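Local coordinates for 2-aminomuconate 6-semialdehyde dehydrogenase (Burkholderia cenocepacia, PDB 4U3W), which probably oxidises 2-aminomuconate 6-semialdehyde to 2-aminomuconate with NAD+ as cofactor, as a member of the aldehyde dehydrogenase family, at residues 22-27 / 204-209; 177-182 / 193-198; 26-31 / 58-63. All blocks are in the same frame, centred on the assembly; numbering follows the deposited sequence. Where two conformers were deposited one is given.

Interaction 1 (22-27 / 204-209); sequences QLLRHY and SATLLA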
loop_
_atom_site.group_PDB
_atom_site.type_symbol
_atom_site.label_atom_id
_atom_site.label_comp_id
_atom_site.label_asym_id
_atom_site.label_seq_id
_atom_site.Cartn_x
_atom_site.Cartn_y
_atom_site.Cartn_z
ATOM N N GLN A 22 10.146 -50.621 3.586
ATOM C CA GLN A 22 9.395 -49.394 3.716
ATOM C C GLN A 22 9.000 -49.051 2.297
ATOM O O GLN A 22 9.861 -49.013 1.403
ATOM C CB GLN A 22 10.192 -48.243 4.361
ATOM C CG GLN A 22 9.249 -47.025 4.673
ATOM C CD GLN A 22 9.912 -45.762 5.284
ATOM O OE1 GLN A 22 11.121 -45.510 5.159
ATOM N NE2 GLN A 22 9.089 -44.961 5.945
ATOM N N LEU A 23 7.715 -48.782 2.079
ATOM C CA LEU A 23 7.271 -48.384 0.749
ATOM C C LEU A 23 6.683 -46.999 0.897
ATOM O O LEU A 23 5.767 -46.808 1.701
ATOM C CB LEU A 23 6.220 -49.364 0.174
ATOM C CG LEU A 23 5.633 -49.068 -1.217
ATOM C CD1 LEU A 23 6.751 -49.244 -2.243
ATOM C CD2 LEU A 23 4.406 -50.019 -1.592
ATOM N N LEU A 24 7.218 -46.057 0.122
ATOM C CA LEU A 24 6.737 -44.679 0.095
ATOM C C LEU A 24 5.726 -44.539 -1.038
ATOM O O LEU A 24 6.065 -44.680 -2.234
ATOM C CB LEU A 24 7.888 -43.681 -0.072
ATOM C CG LEU A 24 8.979 -43.731 1.028
ATOM C CD1 LEU A 24 10.020 -42.623 0.825
ATOM C CD2 LEU A 24 8.376 -43.568 2.409
ATOM N N ARG A 25 4.496 -44.278 -0.628
ATOM C CA ARG A 25 3.344 -44.196 -1.521
ATOM C C ARG A 25 2.975 -42.748 -1.871
ATOM O O ARG A 25 3.385 -41.790 -1.160
ATOM C CB ARG A 25 2.148 -44.914 -0.861
ATOM C CG ARG A 25 2.332 -46.455 -0.674
ATOM C CD ARG A 25 1.131 -47.027 0.114
ATOM N NE ARG A 25 1.254 -48.469 0.360
ATOM C CZ ARG A 25 1.944 -48.997 1.365
ATOM N NH1 ARG A 25 2.561 -48.186 2.243
ATOM N NH2 ARG A 25 1.987 -50.332 1.516
ATOM N N HIS A 26 2.270 -42.594 -2.998
ATOM C CA HIS A 26 1.635 -41.356 -3.383
ATOM C C HIS A 26 0.503 -41.065 -2.403
ATOM O O HIS A 26 0.017 -41.973 -1.720
ATOM C CB HIS A 26 1.058 -41.415 -4.828
ATOM C CG HIS A 26 1.981 -42.074 -5.798
ATOM N ND1 HIS A 26 3.179 -41.515 -6.184
ATOM C CD2 HIS A 26 1.889 -43.290 -6.424
ATOM C CE1 HIS A 26 3.811 -42.370 -6.992
ATOM N NE2 HIS A 26 3.029 -43.434 -7.182
ATOM N N TYR A 27 0.056 -39.819 -2.371
ATOM C CA TYR A 27 -1.118 -39.462 -1.563
ATOM C C TYR A 27 -2.083 -38.755 -2.479
ATOM O O TYR A 27 -1.819 -37.639 -2.919
ATOM C CB TYR A 27 -0.749 -38.579 -0.361
ATOM C CG TYR A 27 -1.951 -38.252 0.535
ATOM C CD1 TYR A 27 -2.470 -39.209 1.398
ATOM C CD2 TYR A 27 -2.536 -36.985 0.534
ATOM C CE1 TYR A 27 -3.588 -38.924 2.236
ATOM C CE2 TYR A 27 -3.707 -36.675 1.369
ATOM C CZ TYR A 27 -4.196 -37.677 2.212
ATOM O OH TYR A 27 -5.268 -37.470 3.048
ATOM N N SER A 204 10.542 -36.640 3.823
ATOM C CA SER A 204 9.852 -35.604 4.596
ATOM C C SER A 204 8.565 -35.123 3.907
ATOM O O SER A 204 7.571 -34.795 4.589
ATOM C CB SER A 204 10.792 -34.418 4.916
ATOM O OG SER A 204 11.134 -33.629 3.778
ATOM N N ALA A 205 8.541 -35.098 2.578
ATOM C CA ALA A 205 7.266 -34.782 1.893
ATOM C C ALA A 205 6.180 -35.854 2.160
ATOM O O ALA A 205 4.994 -35.539 2.294
ATOM C CB ALA A 205 7.510 -34.626 0.367
ATOM N N THR A 206 6.586 -37.122 2.259
ATOM C CA THR A 206 5.631 -38.169 2.569
ATOM C C THR A 206 5.088 -37.989 4.006
ATOM O O THR A 206 3.877 -38.164 4.238
ATOM C CB THR A 206 6.239 -39.597 2.398
ATOM O OG1 THR A 206 6.825 -39.715 1.086
ATOM C CG2 THR A 206 5.105 -40.694 2.518
ATOM N N LEU A 207 5.957 -37.606 4.952
ATOM C CA LEU A 207 5.486 -37.337 6.317
ATOM C C LEU A 207 4.541 -36.175 6.301
ATOM O O LEU A 207 3.531 -36.137 7.063
ATOM C CB LEU A 207 6.691 -37.040 7.253
ATOM C CG LEU A 207 7.565 -38.259 7.552
ATOM C CD1 LEU A 207 8.655 -37.873 8.547
ATOM C CD2 LEU A 207 6.675 -39.327 8.140
ATOM N N LEU A 208 4.836 -35.196 5.442
ATOM C CA LEU A 208 3.905 -34.040 5.339
ATOM C C LEU A 208 2.494 -34.505 4.864
ATOM O O LEU A 208 1.443 -34.061 5.389
ATOM C CB LEU A 208 4.466 -32.956 4.414
ATOM C CG LEU A 208 3.589 -31.688 4.261
ATOM C CD1 LEU A 208 3.431 -31.002 5.631
ATOM C CD2 LEU A 208 4.192 -30.663 3.273
ATOM N N ALA A 209 2.461 -35.406 3.888
ATOM C CA ALA A 209 1.186 -35.994 3.481
ATOM C C ALA A 209 0.462 -36.672 4.654
ATOM O O ALA A 209 -0.742 -36.541 4.757
ATOM C CB ALA A 209 1.418 -37.055 2.307
#

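Interaction 2 (177-182 / 193-198); sequences LLFTWK and VVAKPS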
loop_
_atom_site.group_PDB
_atom_site.type_symbol
_atom_site.label_atom_id
_atom_site.label_comp_id
_atom_site.label_asym_id
_atom_site.label_seq_id
_atom_site.Cartn_x
_atom_site.Cartn_y
_atom_site.Cartn_z
ATOM N N LEU A 177 12.023 -27.586 3.443
ATOM C CA LEU A 177 11.934 -26.122 3.466
ATOM C C LEU A 177 11.352 -25.571 2.161
ATOM O O LEU A 177 10.406 -24.736 2.161
ATOM C CB LEU A 177 13.328 -25.494 3.741
ATOM C CG LEU A 177 13.529 -23.987 3.971
ATOM C CD1 LEU A 177 14.904 -23.682 4.599
ATOM C CD2 LEU A 177 13.394 -23.155 2.726
ATOM N N LEU A 178 11.928 -26.005 1.045
ATOM C CA LEU A 178 11.522 -25.477 -0.245
ATOM C C LEU A 178 10.173 -26.059 -0.728
ATOM O O LEU A 178 9.462 -25.401 -1.491
ATOM C CB LEU A 178 12.637 -25.732 -1.272
ATOM C CG LEU A 178 13.882 -24.921 -0.843
ATOM C CD1 LEU A 178 15.046 -25.185 -1.779
ATOM C CD2 LEU A 178 13.543 -23.425 -0.795
ATOM N N PHE A 179 9.818 -27.250 -0.278
ATOM C CA PHE A 179 8.494 -27.857 -0.571
ATOM C C PHE A 179 7.409 -26.985 0.124
ATOM O O PHE A 179 6.485 -26.519 -0.510
ATOM C CB PHE A 179 8.501 -29.322 -0.090
ATOM C CG PHE A 179 7.345 -30.170 -0.544
ATOM C CD1 PHE A 179 7.280 -30.683 -1.829
ATOM C CD2 PHE A 179 6.377 -30.541 0.349
ATOM C CE1 PHE A 179 6.206 -31.556 -2.222
ATOM C CE2 PHE A 179 5.293 -31.378 -0.024
ATOM C CZ PHE A 179 5.211 -31.884 -1.298
ATOM N N THR A 180 7.585 -26.691 1.404
ATOM C CA THR A 180 6.571 -25.923 2.121
ATOM C C THR A 180 6.530 -24.443 1.723
ATOM O O THR A 180 5.479 -23.798 1.846
ATOM C CB THR A 180 6.783 -25.984 3.638
ATOM O OG1 THR A 180 8.078 -25.453 3.951
ATOM C CG2 THR A 180 6.665 -27.441 4.122
ATOM N N TRP A 181 7.672 -23.914 1.280
ATOM C CA TRP A 181 7.756 -22.573 0.759
ATOM C C TRP A 181 6.726 -22.379 -0.387
ATOM O O TRP A 181 6.186 -21.277 -0.556
ATOM C CB TRP A 181 9.185 -22.334 0.271
ATOM C CG TRP A 181 9.422 -21.077 -0.477
ATOM C CD1 TRP A 181 9.889 -20.965 -1.771
ATOM C CD2 TRP A 181 9.247 -19.726 0.002
ATOM N NE1 TRP A 181 10.007 -19.633 -2.114
ATOM C CE2 TRP A 181 9.604 -18.854 -1.058
ATOM C CE3 TRP A 181 8.799 -19.179 1.208
ATOM C CZ2 TRP A 181 9.554 -17.452 -0.937
ATOM C CZ3 TRP A 181 8.736 -17.776 1.331
ATOM C CH2 TRP A 181 9.109 -16.931 0.257
ATOM N N LYS A 182 6.433 -23.458 -1.134
ATOM C CA LYS A 182 5.412 -23.411 -2.202
ATOM C C LYS A 182 4.045 -23.938 -1.751
ATOM O O LYS A 182 2.985 -23.339 -2.074
ATOM C CB LYS A 182 5.862 -24.248 -3.436
ATOM C CG LYS A 182 7.249 -23.910 -3.951
ATOM C CD LYS A 182 7.371 -22.408 -4.206
ATOM C CE LYS A 182 8.726 -22.034 -4.853
ATOM N NZ LYS A 182 8.904 -22.937 -6.080
ATOM N N VAL A 193 -3.431 -28.574 -4.701
ATOM C CA VAL A 193 -2.012 -28.773 -5.010
ATOM C C VAL A 193 -1.748 -30.230 -5.507
ATOM O O VAL A 193 -2.267 -31.168 -4.929
ATOM C CB VAL A 193 -1.165 -28.475 -3.738
ATOM C CG1 VAL A 193 0.201 -29.117 -3.794
ATOM C CG2 VAL A 193 -1.080 -26.936 -3.454
ATOM N N VAL A 194 -0.920 -30.383 -6.529
ATOM C CA VAL A 194 -0.341 -31.648 -6.921
ATOM C C VAL A 194 1.167 -31.425 -6.887
ATOM O O VAL A 194 1.691 -30.609 -7.653
ATOM C CB VAL A 194 -0.758 -32.092 -8.336
ATOM C CG1 VAL A 194 0.010 -33.423 -8.744
ATOM C CG2 VAL A 194 -2.260 -32.300 -8.394
ATOM N N ALA A 195 1.835 -32.112 -5.962
ATOM C CA ALA A 195 3.214 -31.805 -5.665
ATOM C C ALA A 195 4.110 -33.011 -5.856
ATOM O O ALA A 195 3.833 -34.082 -5.340
ATOM C CB ALA A 195 3.352 -31.299 -4.224
ATOM N N LYS A 196 5.222 -32.794 -6.542
ATOM C CA LYS A 196 6.170 -33.878 -6.807
ATOM C C LYS A 196 7.541 -33.529 -6.241
ATOM O O LYS A 196 8.236 -32.708 -6.814
ATOM C CB LYS A 196 6.348 -34.142 -8.291
ATOM C CG LYS A 196 7.230 -35.522 -8.473
ATOM C CD LYS A 196 8.052 -35.558 -9.682
ATOM C CE LYS A 196 9.363 -34.890 -9.614
ATOM N NZ LYS A 196 10.458 -35.703 -9.025
ATOM N N PRO A 197 7.923 -34.144 -5.118
ATOM C CA PRO A 197 9.249 -33.843 -4.539
ATOM C C PRO A 197 10.318 -34.569 -5.316
ATOM O O PRO A 197 10.034 -35.466 -6.154
ATOM C CB PRO A 197 9.165 -34.389 -3.120
ATOM C CG PRO A 197 8.167 -35.627 -3.274
ATOM C CD PRO A 197 7.172 -35.165 -4.361
ATOM N N SER A 198 11.557 -34.189 -5.059
ATOM C CA SER A 198 12.662 -34.823 -5.759
ATOM C C SER A 198 12.741 -36.326 -5.485
ATOM O O SER A 198 12.452 -36.803 -4.379
ATOM C CB SER A 198 14.010 -34.162 -5.401
ATOM O OG SER A 198 15.029 -34.934 -6.006
#

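Interaction 3 (26-31 / 58-63); sequences HYINGE and AALVDS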
loop_
_atom_site.group_PDB
_atom_site.type_symbol
_atom_site.label_atom_id
_atom_site.label_comp_id
_atom_site.label_asym_id
_atom_site.label_seq_id
_atom_site.Cartn_x
_atom_site.Cartn_y
_atom_site.Cartn_z
ATOM N N HIS A 26 2.270 -42.594 -2.998
ATOM C CA HIS A 26 1.635 -41.356 -3.383
ATOM C C HIS A 26 0.503 -41.065 -2.403
ATOM O O HIS A 26 0.017 -41.973 -1.720
ATOM C CB HIS A 26 1.058 -41.415 -4.828
ATOM C CG HIS A 26 1.981 -42.074 -5.798
ATOM N ND1 HIS A 26 3.179 -41.515 -6.184
ATOM C CD2 HIS A 26 1.889 -43.290 -6.424
ATOM C CE1 HIS A 26 3.811 -42.370 -6.992
ATOM N NE2 HIS A 26 3.029 -43.434 -7.182
ATOM N N TYR A 27 0.056 -39.819 -2.371
ATOM C CA TYR A 27 -1.118 -39.462 -1.563
ATOM C C TYR A 27 -2.083 -38.755 -2.479
ATOM O O TYR A 27 -1.819 -37.639 -2.919
ATOM C CB TYR A 27 -0.749 -38.579 -0.361
ATOM C CG TYR A 27 -1.951 -38.252 0.535
ATOM C CD1 TYR A 27 -2.470 -39.209 1.398
ATOM C CD2 TYR A 27 -2.536 -36.985 0.534
ATOM C CE1 TYR A 27 -3.588 -38.924 2.236
ATOM C CE2 TYR A 27 -3.707 -36.675 1.369
ATOM C CZ TYR A 27 -4.196 -37.677 2.212
ATOM O OH TYR A 27 -5.268 -37.470 3.048
ATOM N N ILE A 28 -3.190 -39.426 -2.829
ATOM C CA ILE A 28 -4.084 -38.860 -3.837
ATOM C C ILE A 28 -5.545 -38.938 -3.404
ATOM O O ILE A 28 -6.022 -40.017 -3.029
ATOM C CB ILE A 28 -3.864 -39.599 -5.199
ATOM C CG1 ILE A 28 -2.409 -39.400 -5.697
ATOM C CG2 ILE A 28 -4.872 -39.173 -6.246
ATOM C CD1 ILE A 28 -2.093 -40.263 -6.996
ATOM N N ASN A 29 -6.244 -37.806 -3.426
ATOM C CA ASN A 29 -7.661 -37.778 -3.057
ATOM C C ASN A 29 -7.912 -38.393 -1.667
ATOM O O ASN A 29 -8.799 -39.241 -1.497
ATOM C CB ASN A 29 -8.534 -38.499 -4.135
ATOM C CG ASN A 29 -9.969 -37.987 -4.145
ATOM O OD1 ASN A 29 -10.239 -36.861 -3.694
ATOM N ND2 ASN A 29 -10.886 -38.771 -4.718
ATOM N N GLY A 30 -7.082 -38.027 -0.699
ATOM C CA GLY A 30 -7.321 -38.425 0.674
ATOM C C GLY A 30 -6.863 -39.815 1.061
ATOM O O GLY A 30 -7.130 -40.255 2.166
ATOM N N GLU A 31 -6.113 -40.496 0.208
ATOM C CA GLU A 31 -5.533 -41.788 0.620
ATOM C C GLU A 31 -4.147 -42.063 0.028
ATOM O O GLU A 31 -3.809 -41.567 -1.040
ATOM C CB GLU A 31 -6.470 -42.949 0.213
ATOM C CG GLU A 31 -6.748 -43.004 -1.260
ATOM C CD GLU A 31 -7.549 -44.277 -1.737
ATOM O OE1 GLU A 31 -7.760 -45.247 -0.965
ATOM O OE2 GLU A 31 -7.960 -44.298 -2.913
ATOM N N ALA A 58 1.956 -41.497 -16.232
ATOM C CA ALA A 58 1.137 -40.383 -16.703
ATOM C C ALA A 58 -0.378 -40.523 -16.370
ATOM O O ALA A 58 -1.060 -39.500 -16.168
ATOM C CB ALA A 58 1.329 -40.209 -18.215
ATOM N N ALA A 59 -0.905 -41.747 -16.339
ATOM C CA ALA A 59 -2.328 -41.941 -15.972
ATOM C C ALA A 59 -2.543 -41.583 -14.490
ATOM O O ALA A 59 -3.542 -40.922 -14.134
ATOM C CB ALA A 59 -2.796 -43.365 -16.250
ATOM N N LEU A 60 -1.601 -41.977 -13.635
ATOM C CA LEU A 60 -1.710 -41.605 -12.207
ATOM C C LEU A 60 -1.539 -40.092 -11.961
ATOM O O LEU A 60 -2.292 -39.472 -11.172
ATOM C CB LEU A 60 -0.713 -42.402 -11.380
ATOM C CG LEU A 60 -1.042 -42.331 -9.878
ATOM C CD1 LEU A 60 -2.516 -42.777 -9.694
ATOM C CD2 LEU A 60 -0.113 -43.202 -9.073
ATOM N N VAL A 61 -0.583 -39.471 -12.636
ATOM C CA VAL A 61 -0.509 -38.028 -12.563
ATOM C C VAL A 61 -1.842 -37.370 -12.968
ATOM O O VAL A 61 -2.345 -36.463 -12.271
ATOM C CB VAL A 61 0.662 -37.482 -13.424
ATOM C CG1 VAL A 61 0.577 -35.938 -13.549
ATOM C CG2 VAL A 61 2.023 -37.958 -12.831
ATOM N N ASP A 62 -2.465 -37.850 -14.043
ATOM C CA ASP A 62 -3.723 -37.254 -14.473
ATOM C C ASP A 62 -4.815 -37.447 -13.404
ATOM O O ASP A 62 -5.635 -36.564 -13.186
ATOM C CB ASP A 62 -4.167 -37.852 -15.835
ATOM C CG ASP A 62 -5.621 -37.540 -16.159
ATOM O OD1 ASP A 62 -5.925 -36.367 -16.451
ATOM O OD2 ASP A 62 -6.485 -38.457 -16.125
ATOM N N SER A 63 -4.840 -38.624 -12.780
ATOM C CA SER A 63 -5.745 -38.874 -11.654
ATOM C C SER A 63 -5.604 -37.813 -10.537
ATOM O O SER A 63 -6.573 -37.403 -9.954
ATOM C CB SER A 63 -5.507 -40.264 -11.059
ATOM O OG SER A 63 -5.826 -41.257 -12.036
#

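Interaction 1 (22-27 / 204-209)
Y27 and A209 make the apolar part of this contact between the N-terminal strand and a helix. The CB atoms of the two residues lie 3.8 Å apart, and the methyl of A209 also reaches Y27 CG at 4.0 Å, so the root of the tyrosine side chain rests on the smallest of side chains. The ring itself is carried past the methyl, because CG stands anti to the backbone N (chi1 -177°), and the carbonyl oxygen A209 O comes to lie over one ring face. One helical turn earlier T206 faces the strand in the same way. Its methyl CG2 sits 4.2 Å from the backbone oxygen R25 O, and its OG1 is 4.3 Å from L24 CB; both are loose van der Waals approaches.

No hydrogen bond crosses between the two segments, and the polar groups find partners around them. T206 OG1 is hydrogen-bonded to P202 O, in the loop just before the helix, and also to H226 NE2. The phenol oxygen of Y27 bonds to H213 ND1, farther along the same helix, so the tyrosine grips helix 203-214 at two levels.

F32, on the neighbouring strand 31-33, touches R25, T206 and A209 and meets the Y27 ring with planes at about 55°. Strand 23-28 pairs with strands 31-33 and 49-54 in a small mixed sheet, while the helix on its far side packs through A205 and L208 on F179 of helix 175-188.

Interaction 2 (177-182 / 193-198)
The outer end of the F179 ring meets A195 of strand 192-196: CE1 and CZ of F179 both lie 3.5 Å from the methyl carbon A195 CB, which straddles that ring bond. P197 adds a lighter touch, its CB 4.2 Å from F179 CE1. A195 and P197 both approach the ring obliquely, and the phenylalanine and proline side chains run side by side in the same direction. With CG anti to the backbone N (chi1 -168°), the ring extends from the helix to the strand.

Around this first shell, F222 and L224 of strand 222-224 also touch F179, and I168 packs on A195. Next to the proline, K196 turns the other way and curls back, its NZ donating to P197 O at 2.9 Å from above the carbonyl plane; G227 O takes a second bond from the same amine.

The helix and strand belong to a beta-alpha-beta unit, 153-169, 175-188 and 192-196, of the kind expected in the Rossmann-like cofactor-binding domain of aldehyde dehydrogenases. Since every touching atom is carbon and all three residues are buried, this contact holds by hydrophobic packing and shape, without a polar bond between the two segments; K182 of the same helix hydrogen-bonds instead to T247 and T249 of strand 245-249.

Interaction 3 (26-31 / 58-63)
L60 presents its two methyls to different partners on the strand: CD2 turns to H26 and CD1 to I28. CD2 approaches the imidazole obliquely, 3.3 Å from H26 CD2, a tight approach for two carbons, and 3.7 Å from H26 NE2. The other branch packs against the end of the isoleucine, whose CD1 lies 3.7 Å from both CG and CD1 of L60. The leucine crosses each partner at a slant, and its fork is thus divided between a ring and an aliphatic tip. It reaches them by holding CG anti to its backbone N (chi1 -165°), while the CG1 branch of I28 is directed anti to its carbonyl carbon (chi1 -62°), bringing CD1 up to the leucine. The CG2 branch of I28 instead drifts toward the helix backbone, 4.4 Å from S63 O.

The imidazole is fixed on both nitrogens from outside the pair: ND1 bonds to the backbone N of H226 and NE2 to S35 OG. These two bonds set the rotation of the ring and therefore the surface it offers to L60.

The axes of strand 26-28 and helix segment 58-63 approach to 10.2 Å, with 41° between their N-to-C directions, a gap bridged by the side chains. Just beyond I28 the chain reverses through a type I' turn from I28 to E31, with N29 and G30 at positive phi, linking strands 23-28 and 31-33 as a hairpin. V33 of the returning strand touches both H26 and I28, S35 touches L60, and on the helix's other flank V61 packs against A233 and F236 of helix 233-238.

From the N terminus, strand 23-28 enters first and serves two of the contacts. Interaction 3 closes the shorter of the two loops that start from this strand, joining it to the start of helix 58-76 after the hairpin and the small mixed sheet. Interaction 1 closes a far longer loop on helix 203-214, so that the loop of interaction 3 lies within it; their segments overlap at H26 and Y27, of which Y27 serves interaction 1 and H26 interaction 3. Interaction 2 also falls within that span, in series after interaction 3, and closes the short connection from helix 175-188 to strand 192-196. Interactions 1 and 2 touch, A205 CB lying 3.8 Å from P197 CG, which links the N-terminal sheet through helix 203-214 to the beta-alpha-beta unit.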